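Local coordinates for putative regulatory protein SCO4313 (Streptomyces coelicolor, PDB 2OI8) that probably binds DNA at regulatory sites as a transcription factor of the TetR family, at residues Glu20-Ala25 against Arg55-Arg60; Gly91-Leu96 against Ser181-Val186. All coordinates share one frame; numbering follows the deposited sequence.

Contact 1 (Glu20-Ala25 against Arg55-Arg60); sequences EIKDHA and RYFDGR
The ring of Phe-57 is met obliquely by CG2 of Ile-21 and CG of Lys-22, so that neither carbon comes squarely over a face or in at an edge. The touching atoms of the ring are CD2, CE2 and CZ: CE2 of Phe-57 lies 3.9 Å from CG2 of Ile-21 and 4.0 Å from CB of Ile-21, while the tip atom CZ of Phe-57 stands 4.1 Å from CG of Lys-22. Within the chain, Leu-63 and Glu-66 of helix 60-84 and Arg-18 of helix 14-32 also touch this ring. The CG2 methyl of Ile-21 gets there because it stands anti to the backbone N, whereas CG1 is turned beside that nitrogen. The side chains of Ile-21 and Phe-57 pass alongside each other, pointing opposite ways, whereas the Lys-22 side chain runs across that of Phe-57 at about a right angle. Its aliphatic stem approaches through CG, then bends at chi3 (-65°) and carries NZ to a salt bridge with Asp-70; an amphipathic residue thus lends carbon to the interior and charge to its border. A serine in place of Phe-57 would probably leave CG2 of Ile-21 and CG of Lys-22 without their aromatic neighbour and open a gap between the helix and the loop. Just beyond the ring the chain turns sharply: Asp-58 centres an inverse gamma turn, N of Gly-59 bonding to O of Phe-57 at 2.7 Å, and Gly-59 is the N-cap of helix 60-84. Ile-21 also packs on Ile-42 and Met-46. A first helix laid over a predicted helix-turn-helix, with an aromatic from the end of that motif inserted into the shared apolar centre, is characteristic of the TetR-family DNA-binding domain.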
ATOM      1  N   GLU A  20     -18.912  13.406 -15.278  1.00 14.95           N
ATOM      2  CA  GLU A  20     -18.671  12.458 -16.363  1.00 16.15           C
ATOM      3  C   GLU A  20     -17.192  12.335 -16.719  1.00 16.34           C
ATOM      4  O   GLU A  20     -16.709  11.224 -16.968  1.00 16.60           O
ATOM      5  CB  GLU A  20     -19.454  12.851 -17.602  1.00 16.24           C
ATOM      6  CG  GLU A  20     -20.844  12.290 -17.628  1.00 20.07           C
ATOM      7  CD  GLU A  20     -20.877  10.833 -18.092  1.00 25.51           C
ATOM      8  OE1 GLU A  20     -20.690   9.916 -17.238  1.00 28.35           O
ATOM      9  OE2 GLU A  20     -21.109  10.607 -19.311  1.00 25.89           O
ATOM     10  N   ILE A  21     -16.489  13.476 -16.760  1.00 16.46           N
ATOM     11  CA  ILE A  21     -15.062  13.493 -17.042  1.00 16.65           C
ATOM     12  C   ILE A  21     -14.377  12.615 -16.012  1.00 16.69           C
ATOM     13  O   ILE A  21     -13.590  11.737 -16.371  1.00 16.22           O
ATOM     14  CB  ILE A  21     -14.400  14.872 -16.878  1.00 16.75           C
ATOM     15  CG1 ILE A  21     -15.180  16.007 -17.556  1.00 18.45           C
ATOM     16  CG2 ILE A  21     -12.920  14.817 -17.334  1.00 15.74           C
ATOM     17  CD1 ILE A  21     -15.248  15.946 -19.024  1.00 20.43           C
ATOM     18  N   LYS A  22     -14.693  12.873 -14.736  1.00 16.50           N
ATOM     19  CA  LYS A  22     -14.078  12.169 -13.615  1.00 16.33           C
ATOM     20  C   LYS A  22     -14.367  10.688 -13.681  1.00 17.04           C
ATOM     21  O   LYS A  22     -13.437   9.885 -13.520  1.00 17.00           O
ATOM     22  CB  LYS A  22     -14.495  12.772 -12.276  1.00 15.47           C
ATOM     23  CG  LYS A  22     -13.755  14.079 -12.020  1.00 14.26           C
ATOM     24  CD  LYS A  22     -13.877  14.588 -10.608  1.00 12.26           C
ATOM     25  CE  LYS A  22     -15.323  14.954 -10.280  1.00 11.78           C
ATOM     26  NZ  LYS A  22     -15.324  15.775  -9.048  1.00 11.91           N
ATOM     27  N   ASP A  23     -15.635  10.338 -13.951  1.00 17.42           N
ATOM     28  CA  ASP A  23     -16.025   8.968 -14.271  1.00 18.27           C
ATOM     29  C   ASP A  23     -15.120   8.311 -15.309  1.00 18.56           C
ATOM     30  O   ASP A  23     -14.550   7.261 -15.032  1.00 19.64           O
ATOM     31  CB  ASP A  23     -17.475   8.893 -14.758  1.00 19.16           C
ATOM     32  CG  ASP A  23     -18.455   8.620 -13.636  1.00 20.65           C
ATOM     33  OD1 ASP A  23     -18.044   8.656 -12.458  1.00 23.41           O
ATOM     34  OD2 ASP A  23     -19.641   8.372 -13.929  1.00 24.52           O
ATOM     35  N   HIS A  24     -14.960   8.905 -16.490  1.00 18.12           N
ATOM     36  CA  HIS A  24     -14.085   8.267 -17.483  1.00 18.23           C
ATOM     37  C   HIS A  24     -12.650   8.164 -17.019  1.00 17.87           C
ATOM     38  O   HIS A  24     -11.945   7.229 -17.407  1.00 18.64           O
ATOM     39  CB  HIS A  24     -14.164   8.946 -18.849  1.00 18.26           C
ATOM     40  CG  HIS A  24     -15.534   8.896 -19.434  1.00 19.17           C
ATOM     41  ND1 HIS A  24     -16.161   7.707 -19.737  1.00 20.21           N
ATOM     42  CD2 HIS A  24     -16.426   9.876 -19.708  1.00 18.83           C
ATOM     43  CE1 HIS A  24     -17.374   7.959 -20.196  1.00 20.30           C
ATOM     44  NE2 HIS A  24     -17.558   9.267 -20.190  1.00 20.51           N
ATOM     45  N   ALA A  25     -12.234   9.107 -16.179  1.00 16.99           N
ATOM     46  CA  ALA A  25     -10.880   9.117 -15.626  1.00 16.35           C
ATOM     47  C   ALA A  25     -10.637   7.872 -14.764  1.00 16.06           C
ATOM     48  O   ALA A  25      -9.579   7.267 -14.844  1.00 15.79           O
ATOM     49  CB  ALA A  25     -10.622  10.390 -14.836  1.00 15.89           C
ATOM     50  N   ARG A  55     -10.810  23.275 -20.743  1.00 15.50           N
ATOM     51  CA  ARG A  55     -11.648  24.309 -20.141  1.00 14.57           C
ATOM     52  C   ARG A  55     -12.446  23.775 -18.924  1.00 13.56           C
ATOM     53  O   ARG A  55     -13.107  24.548 -18.234  1.00 13.11           O
ATOM     54  CB  ARG A  55     -12.562  24.998 -21.206  1.00 14.79           C
ATOM     55  N   TYR A  56     -12.351  22.465 -18.668  1.00 12.51           N
ATOM     56  CA  TYR A  56     -12.812  21.836 -17.413  1.00 12.01           C
ATOM     57  C   TYR A  56     -11.708  21.459 -16.413  1.00 11.69           C
ATOM     58  O   TYR A  56     -11.926  21.495 -15.206  1.00 11.83           O
ATOM     59  CB  TYR A  56     -13.621  20.573 -17.688  1.00 11.92           C
ATOM     60  CG  TYR A  56     -15.009  20.836 -18.215  1.00 10.53           C
ATOM     61  CD1 TYR A  56     -16.053  21.140 -17.353  1.00 11.20           C
ATOM     62  CD2 TYR A  56     -15.273  20.736 -19.567  1.00  7.11           C
ATOM     63  CE1 TYR A  56     -17.343  21.378 -17.844  1.00 14.00           C
ATOM     64  CE2 TYR A  56     -16.522  20.956 -20.066  1.00 12.49           C
ATOM     65  CZ  TYR A  56     -17.558  21.293 -19.211  1.00 13.06           C
ATOM     66  OH  TYR A  56     -18.795  21.512 -19.733  1.00 12.80           O
ATOM     67  N   PHE A  57     -10.555  21.034 -16.917  1.00 11.38           N
ATOM     68  CA  PHE A  57      -9.393  20.741 -16.075  1.00 11.17           C
ATOM     69  C   PHE A  57      -8.165  21.214 -16.808  1.00 11.74           C
ATOM     70  O   PHE A  57      -7.805  20.663 -17.851  1.00 11.87           O
ATOM     71  CB  PHE A  57      -9.283  19.247 -15.773  1.00  9.83           C
ATOM     72  CG  PHE A  57     -10.363  18.746 -14.859  1.00  9.89           C
ATOM     73  CD1 PHE A  57     -10.325  19.041 -13.482  1.00  8.19           C
ATOM     74  CD2 PHE A  57     -11.444  17.999 -15.370  1.00  7.62           C
ATOM     75  CE1 PHE A  57     -11.356  18.587 -12.618  1.00  7.75           C
ATOM     76  CE2 PHE A  57     -12.464  17.531 -14.518  1.00  6.69           C
ATOM     77  CZ  PHE A  57     -12.415  17.832 -13.130  1.00  6.71           C
ATOM     78  N   ASP A  58      -7.531  22.250 -16.284  1.00 12.53           N
ATOM     79  CA  ASP A  58      -6.341  22.761 -16.931  1.00 14.18           C
ATOM     80  C   ASP A  58      -5.166  21.820 -16.656  1.00 14.14           C
ATOM     81  O   ASP A  58      -4.275  22.151 -15.881  1.00 14.87           O
ATOM     82  CB  ASP A  58      -6.039  24.188 -16.477  1.00 14.54           C
ATOM     83  CG  ASP A  58      -4.831  24.770 -17.181  1.00 18.27           C
ATOM     84  OD1 ASP A  58      -4.411  24.170 -18.204  1.00 22.30           O
ATOM     85  OD2 ASP A  58      -4.284  25.804 -16.714  1.00 20.38           O
ATOM     86  N   GLY A  59      -5.190  20.636 -17.269  1.00 14.04           N
ATOM     87  CA  GLY A  59      -4.080  19.695 -17.177  1.00 13.45           C
ATOM     88  C   GLY A  59      -4.350  18.504 -16.297  1.00 13.47           C
ATOM     89  O   GLY A  59      -5.180  18.562 -15.385  1.00 13.32           O
ATOM     90  N   ARG A  60      -3.605  17.434 -16.563  1.00 13.21           N
ATOM     91  CA  ARG A  60      -3.734  16.172 -15.875  1.00 13.41           C
ATOM     92  C   ARG A  60      -3.615  16.266 -14.349  1.00 12.82           C
ATOM     93  O   ARG A  60      -4.254  15.497 -13.624  1.00 11.96           O
ATOM     94  CB  ARG A  60      -2.715  15.164 -16.441  1.00 13.81           C
ATOM     95  CG  ARG A  60      -2.587  13.816 -15.655  1.00 15.25           C
ATOM     96  CD  ARG A  60      -1.463  12.955 -16.236  1.00 15.34           C
ATOM     97  NE  ARG A  60      -0.520  12.420 -15.236  1.00 19.05           N
ATOM     98  CZ  ARG A  60       0.479  13.128 -14.710  1.00 20.09           C
ATOM     99  NH1 ARG A  60       0.644  14.395 -15.047  1.00 22.79           N
ATOM    100  NH2 ARG A  60       1.311  12.593 -13.838  1.00 21.81           N
TER

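Contact 2 (Gly91-Leu96 against Ser181-Val186); sequences GLAHAL and SRLHGV
Ala-93 and Leu-183 mark the nearest approach of two helical backbones, their CA atoms 7.4 Å apart. The segments run in roughly the same direction, crossing at -34°, and their axes come no closer than 11.1 Å, a spacing bridged by leucine side chains. At the level of that pair CD1 of Leu-183 reaches across to CB of Ala-93 at 3.6 Å; the small alanine gives the longer leucine room to lie against the opposing helix. One turn further on, Leu-96 reaches across the other way. Its CG is anti to the backbone N (chi1 180°), which extends the branch toward helix 170-191, where CD2 of Leu-96 sits 4.2 Å from CB of Leu-183. The same methyl also lies over one face of the His-184 imidazole in a CH-pi contact, 4.2 Å from CD2 of Leu-96 to the ring centroid of His-184 and 28° off the normal, with the two side chains roughly perpendicular.

The imidazole is a buried polar group with several neighbours: ND1 of His-184 is hydrogen-bonded to OH of Tyr-107, Trp-180 meets the ring edge-to-face, and Phe-111 meets it with the planes at about 30°. Just before Leu-183 on helix 170-191, Arg-182 forms a salt bridge with Glu-209 of the second subunit. Leu-210 of helix 202-213 and Gln-75 of helix 60-84 flank the contact through Ala-93 and Leu-96. Helix-to-helix packing of this kind builds the all-helical C-terminal domain of TetR-like regulators, in which helix 170-191 serves both the domain interior and the dimer interface.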
ATOM      1  N   GLY A  91     -16.557   0.182  15.202  1.00 16.26           N
ATOM      2  CA  GLY A  91     -17.464   0.599  14.139  1.00 15.24           C
ATOM      3  C   GLY A  91     -16.723   1.360  13.068  1.00 14.80           C
ATOM      4  O   GLY A  91     -16.998   1.203  11.868  1.00 15.43           O
ATOM      5  N   LEU A  92     -15.769   2.172  13.520  1.00 13.65           N
ATOM      6  CA  LEU A  92     -14.934   2.987  12.657  1.00 12.41           C
ATOM      7  C   LEU A  92     -14.024   2.115  11.787  1.00 11.98           C
ATOM      8  O   LEU A  92     -13.913   2.336  10.592  1.00 11.58           O
ATOM      9  CB  LEU A  92     -14.121   3.949  13.517  1.00 12.25           C
ATOM     10  CG  LEU A  92     -14.572   5.398  13.737  1.00 11.11           C
ATOM     11  CD1 LEU A  92     -16.057   5.603  13.664  1.00  9.22           C
ATOM     12  CD2 LEU A  92     -14.027   5.888  15.048  1.00  9.79           C
ATOM     13  N   ALA A  93     -13.397   1.118  12.403  1.00 11.61           N
ATOM     14  CA  ALA A  93     -12.619   0.120  11.703  1.00 11.76           C
ATOM     15  C   ALA A  93     -13.443  -0.578  10.602  1.00 12.28           C
ATOM     16  O   ALA A  93     -12.967  -0.769   9.474  1.00 12.96           O
ATOM     17  CB  ALA A  93     -12.078  -0.881  12.685  1.00 11.47           C
ATOM     18  N   HIS A  94     -14.681  -0.930  10.908  1.00 12.23           N
ATOM     19  CA  HIS A  94     -15.539  -1.569   9.920  1.00 12.64           C
ATOM     20  C   HIS A  94     -15.993  -0.652   8.801  1.00 12.30           C
ATOM     21  O   HIS A  94     -16.173  -1.097   7.668  1.00 12.65           O
ATOM     22  CB  HIS A  94     -16.741  -2.194  10.603  1.00 12.59           C
ATOM     23  CG  HIS A  94     -16.396  -3.433  11.353  1.00 14.81           C
ATOM     24  ND1 HIS A  94     -15.829  -4.530  10.737  1.00 15.50           N
ATOM     25  CD2 HIS A  94     -16.499  -3.743  12.668  1.00 16.64           C
ATOM     26  CE1 HIS A  94     -15.604  -5.464  11.642  1.00 18.19           C
ATOM     27  NE2 HIS A  94     -16.008  -5.017  12.822  1.00 18.07           N
ATOM     28  N   ALA A  95     -16.193   0.618   9.130  1.00 11.84           N
ATOM     29  CA  ALA A  95     -16.474   1.644   8.127  1.00 11.82           C
ATOM     30  C   ALA A  95     -15.293   1.710   7.128  1.00 11.32           C
ATOM     31  O   ALA A  95     -15.473   1.686   5.893  1.00 11.03           O
ATOM     32  CB  ALA A  95     -16.674   2.992   8.810  1.00 11.36           C
ATOM     33  N   LEU A  96     -14.093   1.745   7.681  1.00 10.62           N
ATOM     34  CA  LEU A  96     -12.885   1.851   6.871  1.00 11.51           C
ATOM     35  C   LEU A  96     -12.710   0.640   5.936  1.00 10.75           C
ATOM     36  O   LEU A  96     -12.269   0.815   4.810  1.00  9.88           O
ATOM     37  CB  LEU A  96     -11.642   2.050   7.769  1.00 11.30           C
ATOM     38  CG  LEU A  96     -10.292   2.166   7.034  1.00 13.25           C
ATOM     39  CD1 LEU A  96     -10.267   3.364   6.029  1.00 13.21           C
ATOM     40  CD2 LEU A  96      -9.083   2.206   7.996  1.00 11.85           C
ATOM     41  N   SER A 181      -2.444   2.747  10.957  1.00 12.06           N
ATOM     42  CA  SER A 181      -1.411   2.016  10.254  1.00 11.04           C
ATOM     43  C   SER A 181      -1.684   0.537  10.317  1.00 10.13           C
ATOM     44  O   SER A 181      -1.555  -0.135   9.317  1.00 10.76           O
ATOM     45  CB  SER A 181      -0.046   2.339  10.826  1.00 10.30           C
ATOM     46  OG  SER A 181      -0.007   1.863  12.149  1.00 11.59           O
ATOM     47  N   ARG A 182      -2.071   0.028  11.476  1.00  9.32           N
ATOM     48  CA  ARG A 182      -2.399  -1.393  11.612  1.00  8.93           C
ATOM     49  C   ARG A 182      -3.497  -1.904  10.643  1.00  8.75           C
ATOM     50  O   ARG A 182      -3.334  -2.964  10.015  1.00  8.42           O
ATOM     51  CB  ARG A 182      -2.751  -1.743  13.065  1.00  8.46           C
ATOM     52  CG  ARG A 182      -1.542  -1.735  13.957  1.00  8.67           C
ATOM     53  CD  ARG A 182      -1.819  -2.203  15.371  1.00  9.61           C
ATOM     54  NE  ARG A 182      -0.715  -1.823  16.261  1.00 10.60           N
ATOM     55  CZ  ARG A 182      -0.705  -1.999  17.587  1.00 10.16           C
ATOM     56  NH1 ARG A 182      -1.733  -2.557  18.205  1.00  7.79           N
ATOM     57  NH2 ARG A 182       0.342  -1.610  18.298  1.00  9.12           N
ATOM     58  N   LEU A 183      -4.590  -1.153  10.519  1.00  8.03           N
ATOM     59  CA  LEU A 183      -5.718  -1.543   9.649  1.00  7.85           C
ATOM     60  C   LEU A 183      -5.482  -1.347   8.140  1.00  8.13           C
ATOM     61  O   LEU A 183      -6.041  -2.081   7.295  1.00  7.94           O
ATOM     62  CB  LEU A 183      -6.991  -0.807  10.099  1.00  7.50           C
ATOM     63  CG  LEU A 183      -7.376  -1.127  11.550  1.00  5.69           C
ATOM     64  CD1 LEU A 183      -8.624  -0.388  11.911  1.00  6.72           C
ATOM     65  CD2 LEU A 183      -7.547  -2.624  11.800  1.00  2.50           C
ATOM     66  N   HIS A 184      -4.676  -0.336   7.808  1.00  8.30           N
ATOM     67  CA  HIS A 184      -4.214  -0.142   6.435  1.00  8.45           C
ATOM     68  C   HIS A 184      -3.241  -1.230   6.017  1.00  8.08           C
ATOM     69  O   HIS A 184      -3.245  -1.643   4.856  1.00  8.09           O
ATOM     70  CB  HIS A 184      -3.624   1.242   6.244  1.00  8.22           C
ATOM     71  CG  HIS A 184      -4.668   2.303   6.114  1.00 10.17           C
ATOM     72  ND1 HIS A 184      -5.436   2.450   4.977  1.00 11.04           N
ATOM     73  CD2 HIS A 184      -5.095   3.250   6.985  1.00 12.11           C
ATOM     74  CE1 HIS A 184      -6.294   3.443   5.154  1.00 13.78           C
ATOM     75  NE2 HIS A 184      -6.098   3.954   6.359  1.00 14.48           N
ATOM     76  N   GLY A 185      -2.447  -1.708   6.983  1.00  7.97           N
ATOM     77  CA  GLY A 185      -1.506  -2.806   6.781  1.00  7.00           C
ATOM     78  C   GLY A 185      -2.268  -3.992   6.262  1.00  7.15           C
ATOM     79  O   GLY A 185      -1.902  -4.560   5.247  1.00  6.85           O
ATOM     80  N   VAL A 186      -3.366  -4.352   6.923  1.00  7.24           N
ATOM     81  CA  VAL A 186      -4.142  -5.484   6.416  1.00  7.57           C
ATOM     82  C   VAL A 186      -5.004  -5.154   5.188  1.00  7.27           C
ATOM     83  O   VAL A 186      -5.045  -5.931   4.257  1.00  7.86           O
ATOM     84  CB  VAL A 186      -4.868  -6.287   7.519  1.00  7.67           C
ATOM     85  CG1 VAL A 186      -4.666  -5.669   8.872  1.00  7.55           C
ATOM     86  CG2 VAL A 186      -6.343  -6.529   7.185  1.00  8.88           C
TER

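Both contacts are buried, yet they lie in different parts of the fold, the helix-turn-helix region and the C-terminal domain, on opposite sides of the chain's centre and about 31 Å apart between their own centres. Contact 1 ties a helix to a loop in the probable DNA-binding part; contact 2 joins two helices and lies nearer the middle of the chain. Their segments share no element, but helix 60-84 borders both. Each sets aliphatic carbons against a flat group, a phenylalanine approached obliquely in one and a histidine covered over a face in the other, and contact 2 adds an alanine-leucine pair. A second subunit comes within reach of contact 2 alone.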